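PDB 2I5H: DUF655 domain-containing protein from Archaeoglobus fulgidus, which is of unknown function, though its kinship with helix-hairpin-helix proteins is consistent with a role in binding nucleic acid. Local coordinates for residues 58-63 against 80-85; 24-29 against 64-69; 101-106 against 180-185. One frame throughout, in Å; residues are numbered along the deposited sequence.

Contact 1 (58-63 against 80-85)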
ATOM      1  N   VAL A  58      13.586   0.673   8.471  1.00 10.36           N
ATOM      2  CA  VAL A  58      14.016   1.740   9.373  1.00 12.38           C
ATOM      3  C   VAL A  58      14.456   1.179  10.712  1.00 11.16           C
ATOM      4  O   VAL A  58      14.012   0.111  11.119  1.00 11.72           O
ATOM      5  CB  VAL A  58      12.851   2.717   9.657  1.00 11.38           C
ATOM      6  CG1 VAL A  58      12.249   3.210   8.357  1.00 11.88           C
ATOM      7  CG2 VAL A  58      11.780   2.013  10.487  1.00 14.01           C
ATOM      8  N   SER A  59      15.332   1.901  11.408  1.00 12.20           N
ATOM      9  CA  SER A  59      15.730   1.468  12.735  1.00 12.86           C
ATOM     10  C   SER A  59      14.699   2.089  13.689  1.00 12.96           C
ATOM     11  O   SER A  59      14.078   3.110  13.375  1.00 11.51           O
ATOM     12  CB  SER A  59      17.147   1.939  13.076  1.00 14.38           C
ATOM     13  OG  SER A  59      17.326   3.306  12.759  1.00 15.01           O
ATOM     14  N   ILE A  60      14.511   1.459  14.839  1.00 11.68           N
ATOM     15  CA  ILE A  60      13.539   1.931  15.822  1.00 12.39           C
ATOM     16  C   ILE A  60      14.271   2.389  17.081  1.00 12.89           C
ATOM     17  O   ILE A  60      15.272   1.799  17.468  1.00 14.96           O
ATOM     18  CB  ILE A  60      12.532   0.791  16.165  1.00 11.79           C
ATOM     19  CG1 ILE A  60      11.740   0.397  14.908  1.00 10.97           C
ATOM     20  CG2 ILE A  60      11.581   1.226  17.276  1.00 10.06           C
ATOM     21  CD1 ILE A  60      10.923   1.521  14.291  1.00 10.52           C
ATOM     22  N   ARG A  61      13.779   3.459  17.704  1.00 12.67           N
ATOM     23  CA  ARG A  61      14.393   3.994  18.914  1.00 14.73           C
ATOM     24  C   ARG A  61      14.280   3.053  20.109  1.00 16.74           C
ATOM     25  O   ARG A  61      13.384   2.214  20.177  1.00 16.35           O
ATOM     26  CB  ARG A  61      13.749   5.336  19.267  1.00 15.67           C
ATOM     27  CG  ARG A  61      13.943   6.405  18.203  1.00 17.20           C
ATOM     28  CD  ARG A  61      13.192   7.678  18.579  1.00 21.10           C
ATOM     29  NE  ARG A  61      13.763   8.264  19.783  1.00 25.95           N
ATOM     30  CZ  ARG A  61      14.880   8.986  19.810  1.00 26.39           C
ATOM     31  NH1 ARG A  61      15.553   9.229  18.692  1.00 26.15           N
ATOM     32  NH2 ARG A  61      15.338   9.443  20.966  1.00 29.14           N
ATOM     33  N   LYS A  62      15.194   3.208  21.057  1.00 18.07           N
ATOM     34  CA  LYS A  62      15.193   2.376  22.255  1.00 20.19           C
ATOM     35  C   LYS A  62      13.884   2.498  23.034  1.00 19.06           C
ATOM     36  O   LYS A  62      13.259   3.555  23.058  1.00 17.01           O
ATOM     37  CB  LYS A  62      16.360   2.765  23.169  1.00 23.37           C
ATOM     38  CG  LYS A  62      17.721   2.621  22.528  1.00 26.82           C
ATOM     39  CD  LYS A  62      18.835   2.916  23.519  1.00 31.74           C
ATOM     40  CE  LYS A  62      20.196   2.745  22.863  1.00 33.17           C
ATOM     41  NZ  LYS A  62      20.344   1.364  22.315  1.00 34.60           N
ATOM     42  N   GLY A  63      13.469   1.393  23.648  1.00 18.16           N
ATOM     43  CA  GLY A  63      12.263   1.392  24.456  1.00 20.56           C
ATOM     44  C   GLY A  63      10.950   1.374  23.711  1.00 21.74           C
ATOM     45  O   GLY A  63       9.890   1.488  24.326  1.00 26.01           O
ATOM     46  N   ASP A  80       9.062  10.214  17.054  1.00 17.40           N
ATOM     47  CA  ASP A  80       8.830   9.575  18.344  1.00 19.72           C
ATOM     48  C   ASP A  80       9.153   8.087  18.400  1.00 18.32           C
ATOM     49  O   ASP A  80       9.455   7.564  19.474  1.00 16.79           O
ATOM     50  CB  ASP A  80       7.370   9.760  18.772  1.00 25.91           C
ATOM     51  CG  ASP A  80       6.976  11.215  18.906  1.00 30.64           C
ATOM     52  OD1 ASP A  80       7.742  11.989  19.517  1.00 37.34           O
ATOM     53  OD2 ASP A  80       5.889  11.581  18.414  1.00 36.39           O
ATOM     54  N   VAL A  81       9.097   7.407  17.257  1.00 16.89           N
ATOM     55  CA  VAL A  81       9.334   5.965  17.244  1.00 15.74           C
ATOM     56  C   VAL A  81      10.468   5.521  16.322  1.00 16.08           C
ATOM     57  O   VAL A  81      11.335   4.743  16.729  1.00 15.12           O
ATOM     58  CB  VAL A  81       8.028   5.223  16.864  1.00 17.57           C
ATOM     59  CG1 VAL A  81       8.272   3.719  16.767  1.00 13.61           C
ATOM     60  CG2 VAL A  81       6.959   5.505  17.916  1.00 17.29           C
ATOM     61  N   VAL A  82      10.458   6.011  15.089  1.00 15.89           N
ATOM     62  CA  VAL A  82      11.502   5.663  14.131  1.00 16.94           C
ATOM     63  C   VAL A  82      12.797   6.397  14.469  1.00 17.37           C
ATOM     64  O   VAL A  82      12.775   7.562  14.876  1.00 17.00           O
ATOM     65  CB  VAL A  82      11.064   6.024  12.686  1.00 16.68           C
ATOM     66  CG1 VAL A  82      12.242   5.887  11.715  1.00 16.10           C
ATOM     67  CG2 VAL A  82       9.921   5.123  12.259  1.00 18.40           C
ATOM     68  N   TYR A  83      13.928   5.713  14.333  1.00 15.07           N
ATOM     69  CA  TYR A  83      15.203   6.358  14.584  1.00 16.50           C
ATOM     70  C   TYR A  83      15.690   6.866  13.234  1.00 17.00           C
ATOM     71  O   TYR A  83      15.546   8.046  12.928  1.00 15.83           O
ATOM     72  CB  TYR A  83      16.203   5.379  15.216  1.00 15.86           C
ATOM     73  CG  TYR A  83      17.577   5.963  15.492  1.00 18.10           C
ATOM     74  CD1 TYR A  83      17.741   7.307  15.853  1.00 21.11           C
ATOM     75  CD2 TYR A  83      18.713   5.165  15.413  1.00 18.45           C
ATOM     76  CE1 TYR A  83      19.012   7.831  16.121  1.00 21.59           C
ATOM     77  CE2 TYR A  83      19.978   5.672  15.677  1.00 20.97           C
ATOM     78  CZ  TYR A  83      20.122   7.007  16.028  1.00 22.83           C
ATOM     79  OH  TYR A  83      21.384   7.497  16.266  1.00 25.60           O
ATOM     80  N   LYS A  84      16.220   5.970  12.402  1.00 14.95           N
ATOM     81  CA  LYS A  84      16.719   6.362  11.090  1.00 15.28           C
ATOM     82  C   LYS A  84      16.115   5.525   9.959  1.00 17.48           C
ATOM     83  O   LYS A  84      15.718   4.374  10.166  1.00 15.32           O
ATOM     84  CB  LYS A  84      18.242   6.202  11.055  1.00 15.36           C
ATOM     85  CG  LYS A  84      19.000   7.017  12.099  1.00 18.25           C
ATOM     86  CD  LYS A  84      18.829   8.509  11.857  1.00 26.62           C
ATOM     87  CE  LYS A  84      19.667   9.321  12.831  1.00 28.65           C
ATOM     88  NZ  LYS A  84      19.565  10.781  12.562  1.00 32.78           N
ATOM     89  N   ILE A  85      16.032   6.117   8.772  1.00 16.39           N
ATOM     90  CA  ILE A  85      15.540   5.391   7.605  1.00 17.07           C
ATOM     91  C   ILE A  85      16.795   4.734   7.032  1.00 16.71           C
ATOM     92  O   ILE A  85      17.751   5.420   6.659  1.00 16.16           O
ATOM     93  CB  ILE A  85      14.924   6.338   6.556  1.00 17.46           C
ATOM     94  CG1 ILE A  85      13.696   7.040   7.147  1.00 20.02           C
ATOM     95  CG2 ILE A  85      14.514   5.546   5.308  1.00 19.01           C
ATOM     96  CD1 ILE A  85      12.997   7.978   6.179  1.00 19.80           C
TER
HETATM   97  O   HOH W   1      14.562   9.684  15.752  1.00 30.99           O
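Arg61 lays the aliphatic middle of its side chain over the backbone that leads into strand 82-85, with its CD 3.8 Å from Asp80 O. One residue on, the Val81 carbonyl accepts a nearly straight hydrogen bond from Arg61 N (2.9 Å, 176°), while Ile60 CG2 rests against that oxygen and runs alongside the Val81 side chain. Val82 turns its two methyls to different uses: CG1 packs against Val58 CB at 3.8 Å, the two valines crossing at about a right angle, and CG2 meets Val58 CG2 and Ile60 CD1. Compact beta-branched residues suit the buried face where strand 82-85 packs on strand 58-60. Val82 O takes a bond from a water that in turn accepts from Arg61 NH1, tying the long side chain back to the strand. Tyr83 N then donates to Ser59 O at 2.8 Å, approaching from above the carbonyl plane. With CG anti to its own N (chi1 179°), Tyr83 leads its ring outward, across the Arg61 side chain. Lys84 is held twice: Lys84 N donates to Ser59 OG (2.9 Å), and Lys84 O accepts from Ser59 N (2.8 Å). Small and polar, Ser59 can turn its hydroxyl in between its N and C (chi1 47°) to meet that amide. With an alanine in place of Ser59, the Lys84 amide would probably lose this acceptor. Val58 pairs with Ile85 but Ile60 with Val82, so Ser59 faces both Tyr83 and Lys84: a beta bulge between strand 55-60 and the sheet's outermost strand 82-88, its antiparallel neighbour.

Contact 2 (24-29 against 64-69)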
ATOM      1  N   LEU A  24       4.842  -3.065   9.057  1.00 14.88           N
ATOM      2  CA  LEU A  24       4.545  -4.365   8.476  1.00 15.86           C
ATOM      3  C   LEU A  24       5.124  -5.478   9.335  1.00 16.25           C
ATOM      4  O   LEU A  24       4.548  -6.563   9.439  1.00 16.04           O
ATOM      5  CB  LEU A  24       5.155  -4.475   7.075  1.00 13.35           C
ATOM      6  CG  LEU A  24       4.722  -3.473   6.002  1.00 14.94           C
ATOM      7  CD1 LEU A  24       5.597  -3.646   4.763  1.00 16.19           C
ATOM      8  CD2 LEU A  24       3.259  -3.687   5.653  1.00 16.65           C
ATOM      9  N   ASP A  25       6.272  -5.201   9.946  1.00 14.98           N
ATOM     10  CA  ASP A  25       6.963  -6.186  10.761  1.00 14.82           C
ATOM     11  C   ASP A  25       8.007  -5.492  11.630  1.00 15.71           C
ATOM     12  O   ASP A  25       8.725  -4.607  11.156  1.00 14.87           O
ATOM     13  CB  ASP A  25       7.630  -7.208   9.823  1.00 16.73           C
ATOM     14  CG  ASP A  25       8.272  -8.370  10.560  1.00 19.28           C
ATOM     15  OD1 ASP A  25       7.727  -8.812  11.590  1.00 21.76           O
ATOM     16  OD2 ASP A  25       9.317  -8.857  10.088  1.00 21.09           O
ATOM     17  N   PHE A  26       8.067  -5.872  12.903  1.00 15.97           N
ATOM     18  CA  PHE A  26       9.055  -5.304  13.819  1.00 15.19           C
ATOM     19  C   PHE A  26      10.003  -6.399  14.305  1.00 15.84           C
ATOM     20  O   PHE A  26       9.564  -7.463  14.767  1.00 18.06           O
ATOM     21  CB  PHE A  26       8.379  -4.622  15.017  1.00 15.38           C
ATOM     22  CG  PHE A  26       9.355  -4.145  16.070  1.00 14.81           C
ATOM     23  CD1 PHE A  26      10.457  -3.355  15.716  1.00 14.21           C
ATOM     24  CD2 PHE A  26       9.194  -4.511  17.403  1.00 16.44           C
ATOM     25  CE1 PHE A  26      11.384  -2.941  16.678  1.00 13.24           C
ATOM     26  CE2 PHE A  26      10.118  -4.100  18.379  1.00 16.84           C
ATOM     27  CZ  PHE A  26      11.217  -3.314  18.015  1.00 16.40           C
ATOM     28  N   MET A  27      11.304  -6.136  14.187  1.00 14.85           N
ATOM     29  CA  MET A  27      12.343  -7.082  14.594  1.00 14.56           C
ATOM     30  C   MET A  27      13.239  -6.480  15.674  1.00 16.08           C
ATOM     31  O   MET A  27      14.199  -5.758  15.371  1.00 13.42           O
ATOM     32  CB  MET A  27      13.213  -7.457  13.394  1.00 16.32           C
ATOM     33  CG  MET A  27      12.464  -8.156  12.277  1.00 16.98           C
ATOM     34  SD  MET A  27      13.405  -8.211  10.737  1.00 22.36           S
ATOM     35  CE  MET A  27      12.865  -6.707   9.976  1.00 20.36           C
ATOM     36  N   PRO A  28      12.946  -6.779  16.948  1.00 17.33           N
ATOM     37  CA  PRO A  28      13.727  -6.266  18.083  1.00 17.19           C
ATOM     38  C   PRO A  28      15.237  -6.387  17.894  1.00 18.50           C
ATOM     39  O   PRO A  28      15.980  -5.461  18.226  1.00 17.71           O
ATOM     40  CB  PRO A  28      13.226  -7.111  19.251  1.00 19.23           C
ATOM     41  CG  PRO A  28      11.796  -7.319  18.902  1.00 15.85           C
ATOM     42  CD  PRO A  28      11.831  -7.620  17.420  1.00 16.39           C
ATOM     43  N   TYR A  29      15.694  -7.528  17.380  1.00 17.70           N
ATOM     44  CA  TYR A  29      17.129  -7.732  17.151  1.00 18.75           C
ATOM     45  C   TYR A  29      17.520  -7.733  15.680  1.00 18.99           C
ATOM     46  O   TYR A  29      18.571  -8.270  15.307  1.00 20.71           O
ATOM     47  CB  TYR A  29      17.606  -9.042  17.794  1.00 23.42           C
ATOM     48  CG  TYR A  29      18.106  -8.873  19.208  1.00 24.63           C
ATOM     49  CD1 TYR A  29      17.511  -9.556  20.266  1.00 22.54           C
ATOM     50  CD2 TYR A  29      19.165  -8.005  19.493  1.00 25.56           C
ATOM     51  CE1 TYR A  29      17.952  -9.377  21.579  1.00 24.68           C
ATOM     52  CE2 TYR A  29      19.611  -7.817  20.799  1.00 26.46           C
ATOM     53  CZ  TYR A  29      18.998  -8.502  21.836  1.00 29.41           C
ATOM     54  OH  TYR A  29      19.402  -8.281  23.135  1.00 31.00           O
ATOM     55  N   LYS A  64      10.999   1.243  22.392  1.00 16.89           N
ATOM     56  CA  LYS A  64       9.768   1.213  21.618  1.00 17.59           C
ATOM     57  C   LYS A  64       9.503  -0.204  21.151  1.00 17.67           C
ATOM     58  O   LYS A  64      10.430  -0.948  20.860  1.00 16.99           O
ATOM     59  CB  LYS A  64       9.862   2.149  20.406  1.00 19.11           C
ATOM     60  CG  LYS A  64      10.139   3.612  20.758  1.00 22.17           C
ATOM     61  CD  LYS A  64       9.084   4.172  21.702  1.00 27.20           C
ATOM     62  CE  LYS A  64       9.401   5.619  22.073  1.00 30.11           C
ATOM     63  NZ  LYS A  64       8.426   6.162  23.058  1.00 32.21           N
ATOM     64  N   GLN A  65       8.230  -0.569  21.090  1.00 19.74           N
ATOM     65  CA  GLN A  65       7.821  -1.891  20.643  1.00 21.88           C
ATOM     66  C   GLN A  65       6.658  -1.708  19.672  1.00 22.68           C
ATOM     67  O   GLN A  65       5.501  -1.954  20.009  1.00 23.07           O
ATOM     68  CB  GLN A  65       7.403  -2.733  21.848  1.00 24.88           C
ATOM     69  CG  GLN A  65       8.555  -3.007  22.803  1.00 28.18           C
ATOM     70  CD  GLN A  65       8.102  -3.126  24.238  1.00 33.01           C
ATOM     71  OE1 GLN A  65       7.594  -2.166  24.820  1.00 33.67           O
ATOM     72  NE2 GLN A  65       8.278  -4.306  24.820  1.00 35.01           N
ATOM     73  N   PRO A  66       6.963  -1.256  18.446  1.00 21.80           N
ATOM     74  CA  PRO A  66       5.969  -1.019  17.394  1.00 19.95           C
ATOM     75  C   PRO A  66       5.142  -2.244  17.077  1.00 20.74           C
ATOM     76  O   PRO A  66       5.652  -3.365  17.080  1.00 21.30           O
ATOM     77  CB  PRO A  66       6.818  -0.594  16.199  1.00 21.50           C
ATOM     78  CG  PRO A  66       8.046  -0.019  16.840  1.00 19.54           C
ATOM     79  CD  PRO A  66       8.319  -0.983  17.942  1.00 20.79           C
ATOM     80  N   LEU A  67       3.866  -2.009  16.787  1.00 19.95           N
ATOM     81  CA  LEU A  67       2.928  -3.072  16.456  1.00 20.67           C
ATOM     82  C   LEU A  67       2.586  -3.024  14.973  1.00 18.90           C
ATOM     83  O   LEU A  67       2.629  -1.964  14.364  1.00 18.03           O
ATOM     84  CB  LEU A  67       1.633  -2.883  17.250  1.00 20.79           C
ATOM     85  CG  LEU A  67       1.797  -2.782  18.766  1.00 23.66           C
ATOM     86  CD1 LEU A  67       0.515  -2.262  19.409  1.00 25.80           C
ATOM     87  CD2 LEU A  67       2.175  -4.152  19.307  1.00 25.72           C
ATOM     88  N   VAL A  68       2.249  -4.175  14.399  1.00 20.31           N
ATOM     89  CA  VAL A  68       1.840  -4.210  12.999  1.00 21.63           C
ATOM     90  C   VAL A  68       0.629  -3.271  12.900  1.00 23.00           C
ATOM     91  O   VAL A  68      -0.213  -3.251  13.804  1.00 21.44           O
ATOM     92  CB  VAL A  68       1.421  -5.638  12.579  1.00 23.40           C
ATOM     93  CG1 VAL A  68       0.840  -5.621  11.171  1.00 23.42           C
ATOM     94  CG2 VAL A  68       2.621  -6.573  12.646  1.00 25.85           C
ATOM     95  N   MET A  69       0.559  -2.490  11.822  1.00 21.55           N
ATOM     96  CA  MET A  69      -0.527  -1.534  11.583  1.00 23.36           C
ATOM     97  C   MET A  69      -0.315  -0.172  12.251  1.00 22.20           C
ATOM     98  O   MET A  69      -1.096   0.756  12.034  1.00 21.98           O
ATOM     99  CB  MET A  69      -1.883  -2.114  12.017  1.00 27.86           C
ATOM    100  CG  MET A  69      -2.349  -3.312  11.198  1.00 30.39           C
ATOM    101  SD  MET A  69      -3.280  -2.889   9.690  1.00 33.49           S
ATOM    102  CE  MET A  69      -4.953  -2.938  10.320  1.00 36.29           C
TER
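Phe26 turns one face of its ring to Pro66 CD, which sits almost exactly on the ring normal, 3.5 Å from the centroid and 6° off axis. This is a CH-pi contact. Proline suits it well, because CD is bonded to the peptide nitrogen and its hydrogens are slightly polarised toward the electron-rich face. On the opposite face lies Pro28 N, 4.0 Å above the plane, so the aromatic ring is sandwiched between two proline residues. The chi1 of 174°, which sets CG anti to the Phe26 N, sends the ring out from strand 25-27 to the loop, where the outer end of the ring also comes up to backbone: Phe26 CZ is 3.8 Å from Lys64 O, and CE2 touches Gln65 CA. Farther along, the chains come together at Val68, whose CG2 methyl leans on Leu24 O at 3.7 Å. Leu24 and Asp25 both face Gln46 in a classic beta bulge, and the chain turns a corner at Leu24, where the valine meets it. No hydrogen bond joins the two segments. The loop 64-69, between strands 55-60 and 71-73, therefore lies against strand 20-27 probably through dispersion, with a weak CH-pi electrostatic part, and the fit depends on the shapes of the proline and phenylalanine rings.

Contact 3 (101-106 against 180-185)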
ATOM      1  N   GLU A 101       1.551  -9.466   5.809  1.00 18.29           N
ATOM      2  CA  GLU A 101       0.815  -8.306   6.290  1.00 16.43           C
ATOM      3  C   GLU A 101       0.576  -7.217   5.253  1.00 16.32           C
ATOM      4  O   GLU A 101      -0.387  -6.470   5.366  1.00 17.43           O
ATOM      5  CB  GLU A 101       1.529  -7.680   7.498  1.00 16.64           C
ATOM      6  CG  GLU A 101       1.636  -8.569   8.732  1.00 15.75           C
ATOM      7  CD  GLU A 101       0.285  -8.993   9.293  1.00 16.92           C
ATOM      8  OE1 GLU A 101      -0.709  -8.262   9.110  1.00 19.09           O
ATOM      9  OE2 GLU A 101       0.222 -10.060   9.938  1.00 21.55           O
ATOM     10  N   LEU A 102       1.439  -7.132   4.244  1.00 14.87           N
ATOM     11  CA  LEU A 102       1.323  -6.079   3.237  1.00 15.57           C
ATOM     12  C   LEU A 102      -0.082  -5.815   2.697  1.00 15.87           C
ATOM     13  O   LEU A 102      -0.565  -4.686   2.766  1.00 17.99           O
ATOM     14  CB  LEU A 102       2.290  -6.338   2.069  1.00 15.42           C
ATOM     15  CG  LEU A 102       2.399  -5.213   1.021  1.00 16.68           C
ATOM     16  CD1 LEU A 102       2.875  -3.914   1.682  1.00 17.91           C
ATOM     17  CD2 LEU A 102       3.363  -5.631  -0.077  1.00 14.82           C
ATOM     18  N   PRO A 103      -0.769  -6.844   2.166  1.00 18.46           N
ATOM     19  CA  PRO A 103      -2.114  -6.573   1.645  1.00 19.77           C
ATOM     20  C   PRO A 103      -3.103  -6.024   2.675  1.00 20.35           C
ATOM     21  O   PRO A 103      -3.934  -5.176   2.346  1.00 19.72           O
ATOM     22  CB  PRO A 103      -2.543  -7.926   1.060  1.00 18.76           C
ATOM     23  CG  PRO A 103      -1.791  -8.914   1.903  1.00 22.52           C
ATOM     24  CD  PRO A 103      -0.428  -8.270   2.036  1.00 17.99           C
ATOM     25  N   TYR A 104      -3.014  -6.502   3.915  1.00 18.17           N
ATOM     26  CA  TYR A 104      -3.907  -6.044   4.977  1.00 20.11           C
ATOM     27  C   TYR A 104      -3.619  -4.606   5.375  1.00 19.47           C
ATOM     28  O   TYR A 104      -4.538  -3.834   5.649  1.00 21.00           O
ATOM     29  CB  TYR A 104      -3.776  -6.945   6.207  1.00 20.16           C
ATOM     30  CG  TYR A 104      -4.234  -8.358   5.953  1.00 22.15           C
ATOM     31  CD1 TYR A 104      -5.585  -8.652   5.786  1.00 24.03           C
ATOM     32  CD2 TYR A 104      -3.313  -9.396   5.834  1.00 22.26           C
ATOM     33  CE1 TYR A 104      -6.008  -9.952   5.502  1.00 24.87           C
ATOM     34  CE2 TYR A 104      -3.721 -10.694   5.552  1.00 24.16           C
ATOM     35  CZ  TYR A 104      -5.074 -10.963   5.386  1.00 25.82           C
ATOM     36  OH  TYR A 104      -5.479 -12.246   5.102  1.00 29.13           O
ATOM     37  N   VAL A 105      -2.340  -4.248   5.414  1.00 17.97           N
ATOM     38  CA  VAL A 105      -1.940  -2.897   5.780  1.00 19.05           C
ATOM     39  C   VAL A 105      -2.303  -1.906   4.668  1.00 20.09           C
ATOM     40  O   VAL A 105      -2.795  -0.812   4.943  1.00 20.99           O
ATOM     41  CB  VAL A 105      -0.425  -2.849   6.097  1.00 17.75           C
ATOM     42  CG1 VAL A 105       0.018  -1.428   6.390  1.00 17.62           C
ATOM     43  CG2 VAL A 105      -0.130  -3.737   7.304  1.00 19.44           C
ATOM     44  N   ILE A 106      -2.075  -2.287   3.415  1.00 19.75           N
ATOM     45  CA  ILE A 106      -2.423  -1.409   2.301  1.00 20.08           C
ATOM     46  C   ILE A 106      -3.932  -1.151   2.315  1.00 20.83           C
ATOM     47  O   ILE A 106      -4.383  -0.026   2.097  1.00 21.67           O
ATOM     48  CB  ILE A 106      -2.025  -2.030   0.943  1.00 19.90           C
ATOM     49  CG1 ILE A 106      -0.498  -2.036   0.806  1.00 19.07           C
ATOM     50  CG2 ILE A 106      -2.652  -1.237  -0.202  1.00 21.37           C
ATOM     51  CD1 ILE A 106       0.006  -2.689  -0.466  1.00 20.11           C
ATOM     52  N   ARG A 180      -3.833  -3.816  -7.363  1.00 23.48           N
ATOM     53  CA  ARG A 180      -3.067  -2.976  -8.275  1.00 23.42           C
ATOM     54  C   ARG A 180      -1.820  -2.428  -7.593  1.00 23.85           C
ATOM     55  O   ARG A 180      -0.730  -2.462  -8.161  1.00 24.00           O
ATOM     56  CB  ARG A 180      -3.922  -1.817  -8.803  1.00 23.36           C
ATOM     57  CG  ARG A 180      -3.173  -0.878  -9.751  1.00 24.66           C
ATOM     58  CD  ARG A 180      -2.635  -1.618 -10.974  1.00 23.82           C
ATOM     59  NE  ARG A 180      -1.722  -0.790 -11.760  1.00 25.77           N
ATOM     60  CZ  ARG A 180      -1.148  -1.177 -12.894  1.00 24.34           C
ATOM     61  NH1 ARG A 180      -1.389  -2.382 -13.388  1.00 26.92           N
ATOM     62  NH2 ARG A 180      -0.318  -0.363 -13.531  1.00 26.83           N
ATOM     63  N   ILE A 181      -1.972  -1.930  -6.371  1.00 21.90           N
ATOM     64  CA  ILE A 181      -0.826  -1.391  -5.644  1.00 23.18           C
ATOM     65  C   ILE A 181       0.258  -2.454  -5.475  1.00 22.79           C
ATOM     66  O   ILE A 181       1.433  -2.208  -5.745  1.00 22.47           O
ATOM     67  CB  ILE A 181      -1.254  -0.844  -4.265  1.00 24.12           C
ATOM     68  CG1 ILE A 181      -2.171   0.368  -4.468  1.00 22.61           C
ATOM     69  CG2 ILE A 181      -0.025  -0.456  -3.446  1.00 23.05           C
ATOM     70  CD1 ILE A 181      -2.800   0.897  -3.191  1.00 24.87           C
ATOM     71  N   ILE A 182      -0.135  -3.642  -5.039  1.00 22.17           N
ATOM     72  CA  ILE A 182       0.827  -4.718  -4.865  1.00 25.00           C
ATOM     73  C   ILE A 182       1.483  -5.052  -6.202  1.00 24.42           C
ATOM     74  O   ILE A 182       2.683  -5.315  -6.264  1.00 24.48           O
ATOM     75  CB  ILE A 182       0.147  -5.969  -4.268  1.00 26.06           C
ATOM     76  CG1 ILE A 182      -0.162  -5.711  -2.789  1.00 29.15           C
ATOM     77  CG2 ILE A 182       1.034  -7.191  -4.441  1.00 30.19           C
ATOM     78  CD1 ILE A 182      -0.840  -6.853  -2.077  1.00 30.35           C
ATOM     79  N   TYR A 183       0.700  -5.023  -7.278  1.00 24.33           N
ATOM     80  CA  TYR A 183       1.248  -5.319  -8.596  1.00 25.25           C
ATOM     81  C   TYR A 183       2.347  -4.321  -8.954  1.00 24.64           C
ATOM     82  O   TYR A 183       3.412  -4.704  -9.436  1.00 26.94           O
ATOM     83  CB  TYR A 183       0.153  -5.265  -9.666  1.00 27.17           C
ATOM     84  CG  TYR A 183       0.684  -5.543 -11.054  1.00 28.63           C
ATOM     85  CD1 TYR A 183       0.976  -6.843 -11.461  1.00 31.23           C
ATOM     86  CD2 TYR A 183       0.941  -4.502 -11.942  1.00 30.13           C
ATOM     87  CE1 TYR A 183       1.514  -7.099 -12.723  1.00 33.37           C
ATOM     88  CE2 TYR A 183       1.479  -4.746 -13.205  1.00 32.38           C
ATOM     89  CZ  TYR A 183       1.762  -6.045 -13.587  1.00 32.29           C
ATOM     90  OH  TYR A 183       2.294  -6.288 -14.835  1.00 37.08           O
ATOM     91  N   GLU A 184       2.086  -3.043  -8.711  1.00 23.37           N
ATOM     92  CA  GLU A 184       3.053  -1.996  -9.019  1.00 24.94           C
ATOM     93  C   GLU A 184       4.306  -2.121  -8.159  1.00 25.34           C
ATOM     94  O   GLU A 184       5.424  -1.943  -8.645  1.00 24.49           O
ATOM     95  CB  GLU A 184       2.404  -0.620  -8.843  1.00 25.03           C
ATOM     96  CG  GLU A 184       1.331  -0.330  -9.901  1.00 25.90           C
ATOM     97  CD  GLU A 184       0.637   1.009  -9.720  1.00 26.38           C
ATOM     98  OE1 GLU A 184       1.129   1.846  -8.937  1.00 26.88           O
ATOM     99  OE2 GLU A 184      -0.408   1.231 -10.379  1.00 28.86           O
ATOM    100  N   ILE A 185       4.121  -2.442  -6.885  1.00 25.10           N
ATOM    101  CA  ILE A 185       5.254  -2.607  -5.983  1.00 26.44           C
ATOM    102  C   ILE A 185       6.155  -3.743  -6.466  1.00 28.71           C
ATOM    103  O   ILE A 185       7.380  -3.650  -6.399  1.00 29.32           O
ATOM    104  CB  ILE A 185       4.776  -2.910  -4.550  1.00 25.93           C
ATOM    105  CG1 ILE A 185       4.099  -1.667  -3.968  1.00 25.12           C
ATOM    106  CG2 ILE A 185       5.952  -3.372  -3.689  1.00 26.73           C
ATOM    107  CD1 ILE A 185       3.558  -1.855  -2.566  1.00 25.40           C
TER
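This is an apolar helix-helix contact near the centre of the chain, where helix 96-111 packs against the C-terminal helix 173-186. The N-to-C directions of the two short helix segments are 128° apart and their axes come no nearer than 10.7 Å, a spacing that branched aliphatic side chains bridge. Ile106 does most of the work on its side. Its CD1 reaches in among three isoleucines, 3.7 Å from Ile181 CG2 and 3.8 Å from Ile182 CG1, with Ile185 CD1 a little farther off. Its other branch, CG2, meets Ile181 CD1 at 3.7 Å: the two isoleucines lie head to tail, each CD1 against the other's CG2. Ile182 starts out flanking the partner helix, but its extended second torsion (chi2 180°) carries CD1 across to Pro103 CB, 3.7 Å away. Leu102 adds a looser touch on Ile182 CG1. Isoleucine fits such an interface because its two branches can fill separate gaps. Pro103 offers a compact, rigid surface, and its nitrogen has no hydrogen to give, which is consistent with the kink at 103-104. Away from this interface, Arg180 NE makes a salt bridge of 2.8 Å to Glu184 OE2, using the lone pair turned away from the other oxygen. The carboxylate also accepts from Leu194 N, Phe195 N and Thr196 OG1, so this buried charge is likely to be well compensated and ties the chain that follows back onto the helix. Around the contact, Val178 of the same C-terminal helix also reaches Pro103 and Ile106. Leu102 continues onto Leu24 of strand 20-27 and Leu55 of strand 55-60, and Ile185 touches Leu55 too, joining the helix pair to the sheet.

Contacts 1 and 2 adjoin, their centres 10 Å apart, and Ile60 is shared between them: its CG1 is 3.8 Å from Phe26 CE1, and its CG2 equally far from Pro66 CG. The bulged edge of the sheet and the loop 64-69 thus share one apolar cluster. Contact 2 also reaches the helices. Although its centre is 19 Å from that of contact 3, Leu24 CD2 lies 3.8 Å from Val105 CG2, and Val68 packs on Glu101. Contacts 1 and 3 do not touch, their nearest atoms being about 13 Å apart, though strand 82-88 and helix 96-111 are consecutive elements of the chain, joined by a short loop. The function is unknown, so none of the three can be tied to an active site.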